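Local coordinates for protein dihydroorotate dehydrogenase (Schistosoma mansoni, PDB 6UY4) that probably catalyses the quinone-dependent oxidation of (S)-dihydroorotate to orotate, using FMN as cofactor, in de novo pyrimidine synthesis, at residues 93-98 against 149-154; 113-118 against 166-171; 86-91 against 105-110; 97-102 against 157-162. All blocks are in the same frame, centred on the assembly; numbering follows the deposited sequence.

Contact 1 (93-98 against 149-154)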
loop_
_atom_site.group_PDB
_atom_site.type_symbol
_atom_site.label_atom_id
_atom_site.label_comp_id
_atom_site.label_asym_id
_atom_site.label_seq_id
_atom_site.Cartn_x
_atom_site.Cartn_y
_atom_site.Cartn_z
ATOM N N ASP A 93 3.768 8.021 0.680
ATOM C CA ASP A 93 3.564 9.290 -0.015
ATOM C C ASP A 93 2.061 9.548 -0.134
ATOM O O ASP A 93 1.449 9.436 -1.197
ATOM C CB ASP A 93 4.249 9.268 -1.374
ATOM C CG ASP A 93 4.373 10.647 -1.983
ATOM O OD1 ASP A 93 4.104 11.636 -1.268
ATOM O OD2 ASP A 93 4.738 10.741 -3.174
ATOM N N LYS A 94 1.466 9.891 1.013
ATOM C CA LYS A 94 0.022 10.092 1.076
ATOM C C LYS A 94 -0.431 11.249 0.198
ATOM O O LYS A 94 -1.553 11.229 -0.321
ATOM C CB LYS A 94 -0.414 10.342 2.521
ATOM C CG LYS A 94 -0.179 9.184 3.473
ATOM C CD LYS A 94 -0.451 9.610 4.910
ATOM C CE LYS A 94 -0.370 8.436 5.870
ATOM N NZ LYS A 94 -1.426 7.422 5.596
ATOM N N ASP A 95 0.416 12.263 0.022
ATOM C CA ASP A 95 0.029 13.493 -0.656
ATOM C C ASP A 95 0.766 13.702 -1.973
ATOM O O ASP A 95 0.620 14.763 -2.589
ATOM C CB ASP A 95 0.257 14.688 0.272
ATOM C CG ASP A 95 -0.345 14.479 1.648
ATOM O OD1 ASP A 95 -1.456 13.915 1.732
ATOM O OD2 ASP A 95 0.297 14.871 2.645
ATOM N N GLY A 96 1.547 12.725 -2.420
ATOM C CA GLY A 96 2.266 12.858 -3.676
ATOM C C GLY A 96 3.343 13.921 -3.659
ATOM O O GLY A 96 3.555 14.601 -4.672
ATOM N N LYS A 97 4.032 14.081 -2.530
ATOM C CA LYS A 97 5.059 15.103 -2.394
ATOM C C LYS A 97 6.458 14.603 -2.725
ATOM O O LYS A 97 7.341 15.423 -3.000
ATOM C CB LYS A 97 5.057 15.666 -0.969
ATOM C CG LYS A 97 3.741 16.298 -0.545
ATOM C CD LYS A 97 3.807 16.773 0.896
ATOM C CE LYS A 97 2.510 17.439 1.315
ATOM N NZ LYS A 97 2.538 17.871 2.739
ATOM N N ALA A 98 6.685 13.283 -2.712
ATOM C CA ALA A 98 8.037 12.766 -2.886
ATOM C C ALA A 98 8.098 11.512 -3.756
ATOM O O ALA A 98 9.041 10.725 -3.616
ATOM C CB ALA A 98 8.673 12.466 -1.521
ATOM N N ASP A 149 -7.871 17.813 -4.615
ATOM C CA ASP A 149 -7.312 18.909 -5.401
ATOM C C ASP A 149 -5.830 19.117 -5.109
ATOM O O ASP A 149 -5.036 19.331 -6.033
ATOM C CB ASP A 149 -8.098 20.191 -5.135
ATOM C CG ASP A 149 -9.563 20.062 -5.500
ATOM O OD1 ASP A 149 -9.975 18.963 -5.927
ATOM O OD2 ASP A 149 -10.302 21.059 -5.362
ATOM N N ALA A 150 -5.439 19.065 -3.833
ATOM C CA ALA A 150 -4.041 19.304 -3.484
ATOM C C ALA A 150 -3.135 18.213 -4.041
ATOM O O ALA A 150 -2.044 18.499 -4.546
ATOM C CB ALA A 150 -3.889 19.409 -1.967
ATOM N N VAL A 151 -3.573 16.953 -3.965
ATOM C CA VAL A 151 -2.757 15.858 -4.478
ATOM C C VAL A 151 -2.785 15.828 -6.002
ATOM O O VAL A 151 -1.784 15.481 -6.641
ATOM C CB VAL A 151 -3.223 14.521 -3.873
ATOM C CG1 VAL A 151 -2.349 13.375 -4.362
ATOM C CG2 VAL A 151 -3.205 14.593 -2.355
ATOM N N TYR A 152 -3.917 16.195 -6.610
ATOM C CA TYR A 152 -4.004 16.202 -8.067
ATOM C C TYR A 152 -3.097 17.259 -8.683
ATOM O O TYR A 152 -2.569 17.054 -9.781
ATOM C CB TYR A 152 -5.453 16.422 -8.507
ATOM C CG TYR A 152 -5.624 16.604 -9.997
ATOM C CD1 TYR A 152 -5.629 15.511 -10.853
ATOM C CD2 TYR A 152 -5.788 17.868 -10.547
ATOM C CE1 TYR A 152 -5.787 15.673 -12.217
ATOM C CE2 TYR A 152 -5.946 18.040 -11.908
ATOM C CZ TYR A 152 -5.945 16.939 -12.738
ATOM O OH TYR A 152 -6.103 17.105 -14.095
ATOM N N GLU A 153 -2.905 18.390 -7.999
ATOM C CA GLU A 153 -2.001 19.416 -8.506
ATOM C C GLU A 153 -0.557 18.937 -8.551
ATOM O O GLU A 153 0.244 19.486 -9.315
ATOM C CB GLU A 153 -2.107 20.682 -7.653
ATOM C CG GLU A 153 -3.369 21.490 -7.900
ATOM C CD GLU A 153 -3.432 22.050 -9.308
ATOM O OE1 GLU A 153 -2.372 22.439 -9.843
ATOM O OE2 GLU A 153 -4.540 22.093 -9.883
ATOM N N ARG A 154 -0.210 17.927 -7.755
ATOM C CA ARG A 154 1.137 17.376 -7.745
ATOM C C ARG A 154 1.319 16.220 -8.721
ATOM O O ARG A 154 2.449 15.746 -8.889
ATOM C CB ARG A 154 1.504 16.913 -6.331
ATOM C CG ARG A 154 1.274 17.962 -5.254
ATOM C CD ARG A 154 1.856 17.517 -3.922
ATOM N NE ARG A 154 1.617 18.489 -2.860
ATOM C CZ ARG A 154 0.683 18.359 -1.923
ATOM N NH1 ARG A 154 -0.102 17.292 -1.909
ATOM N NH2 ARG A 154 0.538 19.294 -0.993
#

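Contact 2 (113-118 against 166-171). With FMN (flavin mononucleotide), chain G.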
loop_
_atom_site.group_PDB
_atom_site.type_symbol
_atom_site.label_atom_id
_atom_site.label_comp_id
_atom_site.label_asym_id
_atom_site.label_seq_id
_atom_site.Cartn_x
_atom_site.Cartn_y
_atom_site.Cartn_z
ATOM N N GLY A 113 -1.284 7.830 -2.011
ATOM C CA GLY A 113 -2.529 7.623 -1.298
ATOM C C GLY A 113 -2.295 7.222 0.142
ATOM O O GLY A 113 -1.143 7.072 0.564
ATOM N N THR A 114 -3.365 7.030 0.910
ATOM C CA THR A 114 -4.737 7.132 0.421
ATOM C C THR A 114 -5.230 8.578 0.393
ATOM O O THR A 114 -5.036 9.327 1.350
ATOM C CB THR A 114 -5.691 6.286 1.294
ATOM O OG1 THR A 114 -5.425 4.893 1.085
ATOM C CG2 THR A 114 -7.143 6.574 0.960
ATOM N N VAL A 115 -5.865 8.963 -0.714
ATOM C CA VAL A 115 -6.358 10.318 -0.925
ATOM C C VAL A 115 -7.871 10.319 -0.767
ATOM O O VAL A 115 -8.567 9.493 -1.370
ATOM C CB VAL A 115 -5.953 10.856 -2.310
ATOM C CG1 VAL A 115 -6.372 12.310 -2.460
ATOM C CG2 VAL A 115 -4.458 10.699 -2.524
ATOM N N THR A 116 -8.375 11.245 0.041
ATOM C CA THR A 116 -9.795 11.476 0.251
ATOM C C THR A 116 -10.252 12.697 -0.534
ATOM O O THR A 116 -9.435 13.543 -0.913
ATOM C CB THR A 116 -10.086 11.676 1.743
ATOM O OG1 THR A 116 -9.276 12.743 2.253
ATOM C CG2 THR A 116 -9.794 10.400 2.522
ATOM N N PRO A 117 -11.559 12.817 -0.820
ATOM C CA PRO A 117 -12.044 13.993 -1.561
ATOM C C PRO A 117 -11.735 15.309 -0.863
ATOM O O PRO A 117 -11.091 16.189 -1.445
ATOM C CB PRO A 117 -13.556 13.748 -1.652
ATOM C CG PRO A 117 -13.690 12.271 -1.594
ATOM C CD PRO A 117 -12.618 11.806 -0.649
ATOM N N ASN A 118 -12.193 15.457 0.388
ATOM C CA ASN A 118 -11.891 16.663 1.141
ATOM C C ASN A 118 -10.639 16.465 1.989
ATOM O O ASN A 118 -10.326 15.339 2.390
ATOM C CB ASN A 118 -13.063 17.034 2.046
ATOM C CG ASN A 118 -14.348 17.256 1.275
ATOM O OD1 ASN A 118 -14.342 17.824 0.183
ATOM N ND2 ASN A 118 -15.461 16.802 1.841
ATOM N N ILE A 166 3.065 5.224 -11.464
ATOM C CA ILE A 166 2.447 5.864 -10.309
ATOM C C ILE A 166 0.986 5.448 -10.252
ATOM O O ILE A 166 0.245 5.630 -11.226
ATOM C CB ILE A 166 2.569 7.397 -10.357
ATOM C CG1 ILE A 166 4.034 7.821 -10.230
ATOM C CG2 ILE A 166 1.725 8.032 -9.260
ATOM C CD1 ILE A 166 4.683 7.412 -8.934
ATOM N N GLY A 167 0.574 4.889 -9.118
ATOM C CA GLY A 167 -0.822 4.582 -8.883
ATOM C C GLY A 167 -1.402 5.465 -7.801
ATOM O O GLY A 167 -0.655 6.041 -7.004
ATOM N N VAL A 168 -2.725 5.592 -7.759
ATOM C CA VAL A 168 -3.405 6.414 -6.767
ATOM C C VAL A 168 -4.389 5.539 -6.006
ATOM O O VAL A 168 -5.211 4.844 -6.614
ATOM C CB VAL A 168 -4.125 7.612 -7.412
ATOM C CG1 VAL A 168 -4.853 8.421 -6.353
ATOM C CG2 VAL A 168 -3.130 8.486 -8.156
ATOM N N ASN A 169 -4.299 5.572 -4.678
ATOM C CA ASN A 169 -5.187 4.819 -3.804
ATOM C C ASN A 169 -6.286 5.750 -3.306
ATOM O O ASN A 169 -6.009 6.714 -2.585
ATOM C CB ASN A 169 -4.414 4.218 -2.631
ATOM C CG ASN A 169 -5.260 3.287 -1.792
ATOM O OD1 ASN A 169 -6.107 3.728 -1.015
ATOM N ND2 ASN A 169 -5.030 1.988 -1.936
ATOM N N LEU A 170 -7.527 5.455 -3.684
ATOM C CA LEU A 170 -8.652 6.334 -3.393
ATOM C C LEU A 170 -9.348 5.919 -2.104
ATOM O O LEU A 170 -9.457 4.730 -1.794
ATOM C CB LEU A 170 -9.645 6.317 -4.554
ATOM C CG LEU A 170 -9.014 6.552 -5.926
ATOM C CD1 LEU A 170 -10.010 6.261 -7.032
ATOM C CD2 LEU A 170 -8.493 7.974 -6.033
ATOM N N GLY A 171 -9.823 6.916 -1.354
ATOM C CA GLY A 171 -10.537 6.675 -0.118
ATOM C C GLY A 171 -11.692 7.645 0.038
ATOM O O GLY A 171 -11.931 8.497 -0.818
HETATM N N1 FMN G . -2.532 1.204 2.954
HETATM C C2 FMN G . -3.451 1.865 2.163
HETATM O O2 FMN G . -4.065 1.254 1.291
HETATM N N3 FMN G . -3.681 3.213 2.346
HETATM C C4 FMN G . -2.995 3.907 3.322
HETATM O O4 FMN G . -3.202 5.109 3.486
HETATM C C4A FMN G . -2.071 3.245 4.121
HETATM N N5 FMN G . -1.383 3.933 5.099
HETATM C C5A FMN G . -0.463 3.276 5.889
HETATM C C6 FMN G . 0.228 3.976 6.872
HETATM C C7 FMN G . 1.154 3.322 7.674
HETATM C C7M FMN G . 1.896 4.083 8.733
HETATM C C8 FMN G . 1.391 1.963 7.492
HETATM C C8M FMN G . 2.391 1.252 8.356
HETATM C C9 FMN G . 0.698 1.263 6.509
HETATM C C9A FMN G . -0.230 1.916 5.704
HETATM N N10 FMN G . -0.921 1.227 4.721
HETATM C C10 FMN G . -1.841 1.889 3.934
HETATM C "C1'" FMN G . -0.693 -0.238 4.503
HETATM C "C2'" FMN G . 0.457 -0.463 3.530
HETATM O "O2'" FMN G . 0.216 0.241 2.332
HETATM C "C3'" FMN G . 0.614 -1.942 3.206
HETATM O "O3'" FMN G . -0.627 -2.468 2.792
HETATM C "C4'" FMN G . 1.130 -2.745 4.396
HETATM O "O4'" FMN G . 1.833 -1.914 5.294
HETATM C "C5'" FMN G . 2.061 -3.830 3.881
HETATM O "O5'" FMN G . 2.764 -4.430 4.939
HETATM P P FMN G . 4.360 -4.252 5.001
HETATM O O1P FMN G . 4.876 -5.045 6.176
HETATM O O2P FMN G . 4.993 -4.729 3.714
HETATM O O3P FMN G . 4.673 -2.793 5.215
#

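Contact 3 (86-91 against 105-110). With FMN (flavin mononucleotide), chain G.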
loop_
_atom_site.group_PDB
_atom_site.type_symbol
_atom_site.label_atom_id
_atom_site.label_comp_id
_atom_site.label_asym_id
_atom_site.label_seq_id
_atom_site.Cartn_x
_atom_site.Cartn_y
_atom_site.Cartn_z
ATOM N N ILE A 86 9.072 -4.682 -7.793
ATOM C CA ILE A 86 9.097 -4.145 -6.436
ATOM C C ILE A 86 8.729 -2.669 -6.466
ATOM O O ILE A 86 9.360 -1.878 -7.179
ATOM C CB ILE A 86 10.475 -4.351 -5.786
ATOM C CG1 ILE A 86 10.895 -5.815 -5.898
ATOM C CG2 ILE A 86 10.449 -3.905 -4.330
ATOM C CD1 ILE A 86 12.327 -6.057 -5.523
ATOM N N GLY A 87 7.718 -2.296 -5.680
ATOM C CA GLY A 87 7.302 -0.914 -5.564
ATOM C C GLY A 87 6.995 -0.560 -4.123
ATOM O O GLY A 87 7.055 -1.407 -3.230
ATOM N N LEU A 88 6.668 0.712 -3.910
ATOM C CA LEU A 88 6.345 1.221 -2.583
ATOM C C LEU A 88 4.834 1.226 -2.388
ATOM O O LEU A 88 4.098 1.794 -3.203
ATOM C CB LEU A 88 6.908 2.627 -2.380
ATOM C CG LEU A 88 6.684 3.238 -0.995
ATOM C CD1 LEU A 88 7.319 2.372 0.081
ATOM C CD2 LEU A 88 7.224 4.656 -0.936
ATOM N N ALA A 89 4.379 0.601 -1.306
ATOM C CA ALA A 89 2.956 0.495 -1.033
ATOM C C ALA A 89 2.376 1.858 -0.657
ATOM O O ALA A 89 3.095 2.834 -0.425
ATOM C CB ALA A 89 2.699 -0.517 0.083
ATOM N N ALA A 90 1.049 1.913 -0.599
ATOM C CA ALA A 90 0.361 3.148 -0.266
ATOM C C ALA A 90 0.563 3.497 1.206
ATOM O O ALA A 90 0.884 2.647 2.040
ATOM C CB ALA A 90 -1.132 3.033 -0.577
ATOM N N GLY A 91 0.372 4.778 1.517
ATOM C CA GLY A 91 0.460 5.275 2.870
ATOM C C GLY A 91 1.740 6.014 3.197
ATOM O O GLY A 91 1.786 6.726 4.205
ATOM N N ALA A 105 14.900 6.425 -6.113
ATOM C CA ALA A 105 15.566 5.697 -5.039
ATOM C C ALA A 105 15.727 4.218 -5.366
ATOM O O ALA A 105 16.644 3.570 -4.848
ATOM C CB ALA A 105 14.793 5.861 -3.732
ATOM N N GLY A 106 14.854 3.666 -6.202
ATOM C CA GLY A 106 14.967 2.268 -6.569
ATOM C C GLY A 106 13.644 1.572 -6.809
ATOM O O GLY A 106 13.595 0.556 -7.508
ATOM N N PHE A 107 12.565 2.096 -6.231
ATOM C CA PHE A 107 11.251 1.502 -6.431
ATOM C C PHE A 107 10.796 1.687 -7.873
ATOM O O PHE A 107 10.995 2.746 -8.474
ATOM C CB PHE A 107 10.228 2.123 -5.482
ATOM C CG PHE A 107 10.441 1.769 -4.040
ATOM C CD1 PHE A 107 10.182 0.488 -3.583
ATOM C CD2 PHE A 107 10.883 2.720 -3.136
ATOM C CE1 PHE A 107 10.370 0.159 -2.254
ATOM C CE2 PHE A 107 11.073 2.398 -1.805
ATOM C CZ PHE A 107 10.816 1.115 -1.364
ATOM N N SER A 108 10.178 0.645 -8.428
ATOM C CA SER A 108 9.689 0.716 -9.798
ATOM C C SER A 108 8.337 1.407 -9.903
ATOM O O SER A 108 8.002 1.920 -10.976
ATOM C CB SER A 108 9.592 -0.684 -10.401
ATOM O OG SER A 108 8.637 -1.470 -9.709
ATOM N N HIS A 109 7.555 1.427 -8.826
ATOM C CA HIS A 109 6.286 2.137 -8.837
ATOM C C HIS A 109 5.958 2.612 -7.430
ATOM O O HIS A 109 6.303 1.961 -6.440
ATOM C CB HIS A 109 5.149 1.271 -9.398
ATOM C CG HIS A 109 4.850 0.051 -8.584
ATOM N ND1 HIS A 109 5.553 -1.126 -8.721
ATOM C CD2 HIS A 109 3.909 -0.179 -7.639
ATOM C CE1 HIS A 109 5.063 -2.027 -7.887
ATOM N NE2 HIS A 109 4.066 -1.478 -7.218
ATOM N N ILE A 110 5.297 3.765 -7.357
ATOM C CA ILE A 110 4.854 4.356 -6.101
ATOM C C ILE A 110 3.337 4.449 -6.129
ATOM O O ILE A 110 2.750 4.854 -7.138
ATOM C CB ILE A 110 5.477 5.749 -5.869
ATOM C CG1 ILE A 110 6.989 5.710 -6.097
ATOM C CG2 ILE A 110 5.159 6.252 -4.469
ATOM C CD1 ILE A 110 7.722 4.785 -5.159
HETATM N N1 FMN G . -2.532 1.204 2.954
HETATM C C2 FMN G . -3.451 1.865 2.163
HETATM O O2 FMN G . -4.065 1.254 1.291
HETATM N N3 FMN G . -3.681 3.213 2.346
HETATM C C4 FMN G . -2.995 3.907 3.322
HETATM O O4 FMN G . -3.202 5.109 3.486
HETATM C C4A FMN G . -2.071 3.245 4.121
HETATM N N5 FMN G . -1.383 3.933 5.099
HETATM C C5A FMN G . -0.463 3.276 5.889
HETATM C C6 FMN G . 0.228 3.976 6.872
HETATM C C7 FMN G . 1.154 3.322 7.674
HETATM C C7M FMN G . 1.896 4.083 8.733
HETATM C C8 FMN G . 1.391 1.963 7.492
HETATM C C8M FMN G . 2.391 1.252 8.356
HETATM C C9 FMN G . 0.698 1.263 6.509
HETATM C C9A FMN G . -0.230 1.916 5.704
HETATM N N10 FMN G . -0.921 1.227 4.721
HETATM C C10 FMN G . -1.841 1.889 3.934
HETATM C "C1'" FMN G . -0.693 -0.238 4.503
HETATM C "C2'" FMN G . 0.457 -0.463 3.530
HETATM O "O2'" FMN G . 0.216 0.241 2.332
HETATM C "C3'" FMN G . 0.614 -1.942 3.206
HETATM O "O3'" FMN G . -0.627 -2.468 2.792
HETATM C "C4'" FMN G . 1.130 -2.745 4.396
HETATM O "O4'" FMN G . 1.833 -1.914 5.294
HETATM C "C5'" FMN G . 2.061 -3.830 3.881
HETATM O "O5'" FMN G . 2.764 -4.430 4.939
HETATM P P FMN G . 4.360 -4.252 5.001
HETATM O O1P FMN G . 4.876 -5.045 6.176
HETATM O O2P FMN G . 4.993 -4.729 3.714
HETATM O O3P FMN G . 4.673 -2.793 5.215
#

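Contact 4 (97-102 against 157-162)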
loop_
_atom_site.group_PDB
_atom_site.type_symbol
_atom_site.label_atom_id
_atom_site.label_comp_id
_atom_site.label_asym_id
_atom_site.label_seq_id
_atom_site.Cartn_x
_atom_site.Cartn_y
_atom_site.Cartn_z
ATOM N N LYS A 97 4.032 14.081 -2.530
ATOM C CA LYS A 97 5.059 15.103 -2.394
ATOM C C LYS A 97 6.458 14.603 -2.725
ATOM O O LYS A 97 7.341 15.423 -3.000
ATOM C CB LYS A 97 5.057 15.666 -0.969
ATOM C CG LYS A 97 3.741 16.298 -0.545
ATOM C CD LYS A 97 3.807 16.773 0.896
ATOM C CE LYS A 97 2.510 17.439 1.315
ATOM N NZ LYS A 97 2.538 17.871 2.739
ATOM N N ALA A 98 6.685 13.283 -2.712
ATOM C CA ALA A 98 8.037 12.766 -2.886
ATOM C C ALA A 98 8.098 11.512 -3.756
ATOM O O ALA A 98 9.041 10.725 -3.616
ATOM C CB ALA A 98 8.673 12.466 -1.521
ATOM N N PHE A 99 7.136 11.309 -4.658
ATOM C CA PHE A 99 7.146 10.098 -5.474
ATOM C C PHE A 99 8.292 10.102 -6.478
ATOM O O PHE A 99 8.770 9.031 -6.870
ATOM C CB PHE A 99 5.807 9.934 -6.197
ATOM C CG PHE A 99 5.489 11.048 -7.155
ATOM C CD1 PHE A 99 5.785 10.927 -8.503
ATOM C CD2 PHE A 99 4.891 12.214 -6.707
ATOM C CE1 PHE A 99 5.493 11.952 -9.385
ATOM C CE2 PHE A 99 4.598 13.240 -7.583
ATOM C CZ PHE A 99 4.898 13.109 -8.924
ATOM N N MET A 100 8.741 11.283 -6.908
ATOM C CA MET A 100 9.845 11.355 -7.861
ATOM C C MET A 100 11.145 10.861 -7.236
ATOM O O MET A 100 11.856 10.036 -7.824
ATOM C CB MET A 100 10.000 12.787 -8.376
ATOM C CG MET A 100 8.910 13.219 -9.341
ATOM S SD MET A 100 8.852 12.187 -10.820
ATOM C CE MET A 100 10.519 12.388 -11.444
ATOM N N GLY A 101 11.474 11.357 -6.042
ATOM C CA GLY A 101 12.674 10.896 -5.366
ATOM C C GLY A 101 12.616 9.431 -4.987
ATOM O O GLY A 101 13.644 8.747 -4.974
ATOM N N LEU A 102 11.420 8.926 -4.676
ATOM C CA LEU A 102 11.275 7.515 -4.339
ATOM C C LEU A 102 11.403 6.627 -5.569
ATOM O O LEU A 102 11.918 5.508 -5.471
ATOM C CB LEU A 102 9.938 7.284 -3.640
ATOM C CG LEU A 102 9.818 7.923 -2.255
ATOM C CD1 LEU A 102 8.367 7.997 -1.814
ATOM C CD2 LEU A 102 10.648 7.152 -1.240
ATOM N N ASP A 157 0.841 16.849 -14.309
ATOM C CA ASP A 157 1.749 16.904 -15.448
ATOM C C ASP A 157 2.400 15.566 -15.767
ATOM O O ASP A 157 3.102 15.470 -16.780
ATOM C CB ASP A 157 2.836 17.956 -15.208
ATOM C CG ASP A 157 2.290 19.369 -15.222
ATOM O OD1 ASP A 157 1.808 19.835 -14.168
ATOM O OD2 ASP A 157 2.338 20.012 -16.291
ATOM N N ARG A 158 2.181 14.540 -14.946
ATOM C CA ARG A 158 2.816 13.244 -15.097
ATOM C C ARG A 158 4.333 13.366 -15.273
ATOM O O ARG A 158 4.882 12.971 -16.309
ATOM C CB ARG A 158 2.206 12.471 -16.269
ATOM C CG ARG A 158 0.791 11.973 -16.023
ATOM C CD ARG A 158 0.243 11.253 -17.246
ATOM N NE ARG A 158 1.096 10.144 -17.663
ATOM C CZ ARG A 158 0.953 8.890 -17.245
ATOM N NH1 ARG A 158 -0.015 8.578 -16.395
ATOM N NH2 ARG A 158 1.778 7.945 -17.678
ATOM N N PRO A 159 5.041 13.909 -14.276
ATOM C CA PRO A 159 6.497 14.072 -14.417
ATOM C C PRO A 159 7.264 12.763 -14.383
ATOM O O PRO A 159 8.448 12.753 -14.746
ATOM C CB PRO A 159 6.864 14.960 -13.222
ATOM C CG PRO A 159 5.838 14.623 -12.196
ATOM C CD PRO A 159 4.564 14.357 -12.955
ATOM N N TRP A 160 6.634 11.667 -13.965
ATOM C CA TRP A 160 7.279 10.363 -13.895
ATOM C C TRP A 160 7.269 9.622 -15.226
ATOM O O TRP A 160 7.659 8.449 -15.259
ATOM C CB TRP A 160 6.595 9.501 -12.833
ATOM C CG TRP A 160 5.192 9.124 -13.201
ATOM C CD1 TRP A 160 4.796 8.026 -13.910
ATOM C CD2 TRP A 160 3.997 9.850 -12.887
ATOM N NE1 TRP A 160 3.430 8.022 -14.053
ATOM C CE2 TRP A 160 2.915 9.129 -13.433
ATOM C CE3 TRP A 160 3.736 11.034 -12.190
ATOM C CZ2 TRP A 160 1.595 9.557 -13.307
ATOM C CZ3 TRP A 160 2.425 11.456 -12.068
ATOM C CH2 TRP A 160 1.371 10.720 -12.624
ATOM N N GLU A 161 6.826 10.267 -16.304
ATOM C CA GLU A 161 6.702 9.603 -17.596
ATOM C C GLU A 161 8.041 9.017 -18.026
ATOM O O GLU A 161 9.039 9.736 -18.135
ATOM C CB GLU A 161 6.191 10.589 -18.644
ATOM C CG GLU A 161 5.983 9.979 -20.022
ATOM C CD GLU A 161 4.698 9.181 -20.121
ATOM O OE1 GLU A 161 3.655 9.671 -19.638
ATOM O OE2 GLU A 161 4.731 8.062 -20.679
ATOM N N GLY A 162 8.059 7.707 -18.264
ATOM C CA GLY A 162 9.270 7.014 -18.643
ATOM C C GLY A 162 10.224 6.720 -17.507
ATOM O O GLY A 162 11.247 6.062 -17.737
#

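Contact 1 (93-98 against 149-154)
The backbone oxygen of Asp95 is the acceptor that joins the loop 93-98 to the segment 149-154: Arg154 NH1 donates to Asp95 O over 2.7 Å. The bond is bent, with an N-H...O angle of 134°, and the oxygen lies somewhat out of the guanidinium plane. Arg154 gets there because its chain is extended from CG to NE, which carries CD past the loop at 3.5 Å from Gly96 O. The flat group is then held between two neighbours. Lys97 CE lies over one face, 3.6 Å from Arg154 NH2, while Ala150 O, four residues earlier, lies over the opposite one. Two cations thus run close together, and long, weak ion pairs of both with Asp146 probably ease their repulsion. Deeper in, Val151 packs under the loop through both methyl branches: CG1 comes to 3.7 Å from Asp95 O, and CG2 to 3.8 Å from Asp95 CA. Asp93 ties the loop back on itself: its OD1 uses its syn lone pair to accept from Lys97 N at 2.8 Å, while Ala98 N, at the N-cap of the next helix, donates to OD2. Such a loop, leaving a strand at the mouth of a TIM barrel and presenting a cofactor ligand, here Lys94 beside FMN, is characteristic of the dihydroorotate dehydrogenase flavin site.

Contact 2 (113-118 against 166-171)
Thr114 and Asn169 cross obliquely where two adjacent parallel strands reach the flavin. The hydroxyl of Thr114 lies anti to its own carbonyl carbon (chi1 -69°), a setting that turns OG1 toward the amide of Asn169 and sends the methyl CG2 the other way, to pack 3.6 Å from Gly171 N. OG1 works in two directions at once: it accepts from FMN N3 at 2.7 Å, with an N-H...O angle of 164°, and donates to Asn169 OD1 in a bond whose refined length is doubtfully short. The other end of that amide is held too, since Asn169 ND2 donates to Asn200 and Glu111, so its rotation is probably well fixed. Thr114 N, the nitrogen of a cis peptide with Gly113, completes the grip by donating to FMN O4 at 3.2 Å. Behind the side chains the backbones pair in parallel: Val115 N reaches Asn169 O at 2.9 Å, and Gly171 N returns to Val115 O. On the side away from the flavin, Val115 and Val168 meet loosely through their methyls. Strand ends that offer side chains and backbone to the pyrimidine edge of a flavin are characteristic of FMN-binding TIM barrels.

Contact 3 (86-91 against 105-110)
In Leu88, chi1 of -177° carries CG away from the backbone N and brings CD1 to 4.0 Å from Phe107 CZ. The backbone itself sets Leu88 CB over the centre of the Phe107 ring, 3.9 Å from the centroid and only 7° off the ring normal. In His109, chi1 of 63° places CG between the backbone N and the carbonyl carbon, and the imidazole lies against the neighbouring strand, where Gly87 CA rests on the ring face in a second CH-pi contact, 3.6 Å from the centroid. Between these two rings the backbones join, Leu88 N donating to His109 O at 2.8 Å and Ser108 N to Ile86 O at 2.9 Å. Ser108 OG also lies close to Ile86 O, although its main partner is His84 O. Further along, the carbonyl of Ala90 accepts from the ribityl O2' of FMN. Strands 86-88 and 109-115 meet here to close the barrel's ring; strand 350-353 flanks 86-88 on its other edge, helix 99-105 packs on Leu88 and Ile110, and helix 364-376 touches Ile86 and Phe107.

Contact 4 (97-102 against 157-162)
Phe99, in the first turn of helix 99-105 on the outside of the TIM barrel, packs against Pro159 and Trp160 in the loop before strand 165-170. Its CB points at that loop, and chi1 of 62° places CG between the backbone N and the carbonyl carbon, aiming the ring outward from the helix. From there each corner meets something different. CD1 packs on Ile166 of the inner strand, CE2 faces the carbonyl of Arg154, CE1 comes to 3.4 Å from Trp160 CE3, and CZ at the tip touches Pro159 CG at 3.7 Å. Pro159 approaches at the ring's edge, whereas the Trp160 indole is steeply inclined to it, the planes standing at 82°; the centroids of the Phe99 ring and the six-membered ring of Trp160 lie 5.6 Å apart. Trp160 itself is anchored by its NE1, which hydrogen-bonds Asp195, and the CA of Arg158 lies over one of its faces. A type I turn from Arg158 to Glu161 brings proline and tryptophan side by side, and both NE and NH2 of Arg158 bind the single oxygen OE1 of Glu161. Met100 finishes the join from the helix's neighbouring position: bent at chi2 and chi3, it lays SD 4.0 Å from Trp160 CB and ends with CE 3.9 Å from Pro159 O.

In the fold
The four contacts illustrate how a TIM barrel builds a cofactor site from strand ends and packs helices and loops around it. Contacts 3 and 2 share strand 109-115, and Gly167 N of contact 2 probably bonds Ile110 O of contact 3 at 2.9 Å; both touch FMN. Contact 1 lies about 9 Å from contact 2, centre to centre: Asp93 O is 3.3 Å from Gly113 N, and Val151 CG1 packs on Val115 CG2 at 3.9 Å. Contact 4 shares Lys97 and Ala98 with contact 1, and its helix reaches contact 3 through Leu102 CD1, 3.6 Å from Leu88 CD2. It lies farther out, with the Phe99 side chain about 11 Å from that of flavin-binding Ala90.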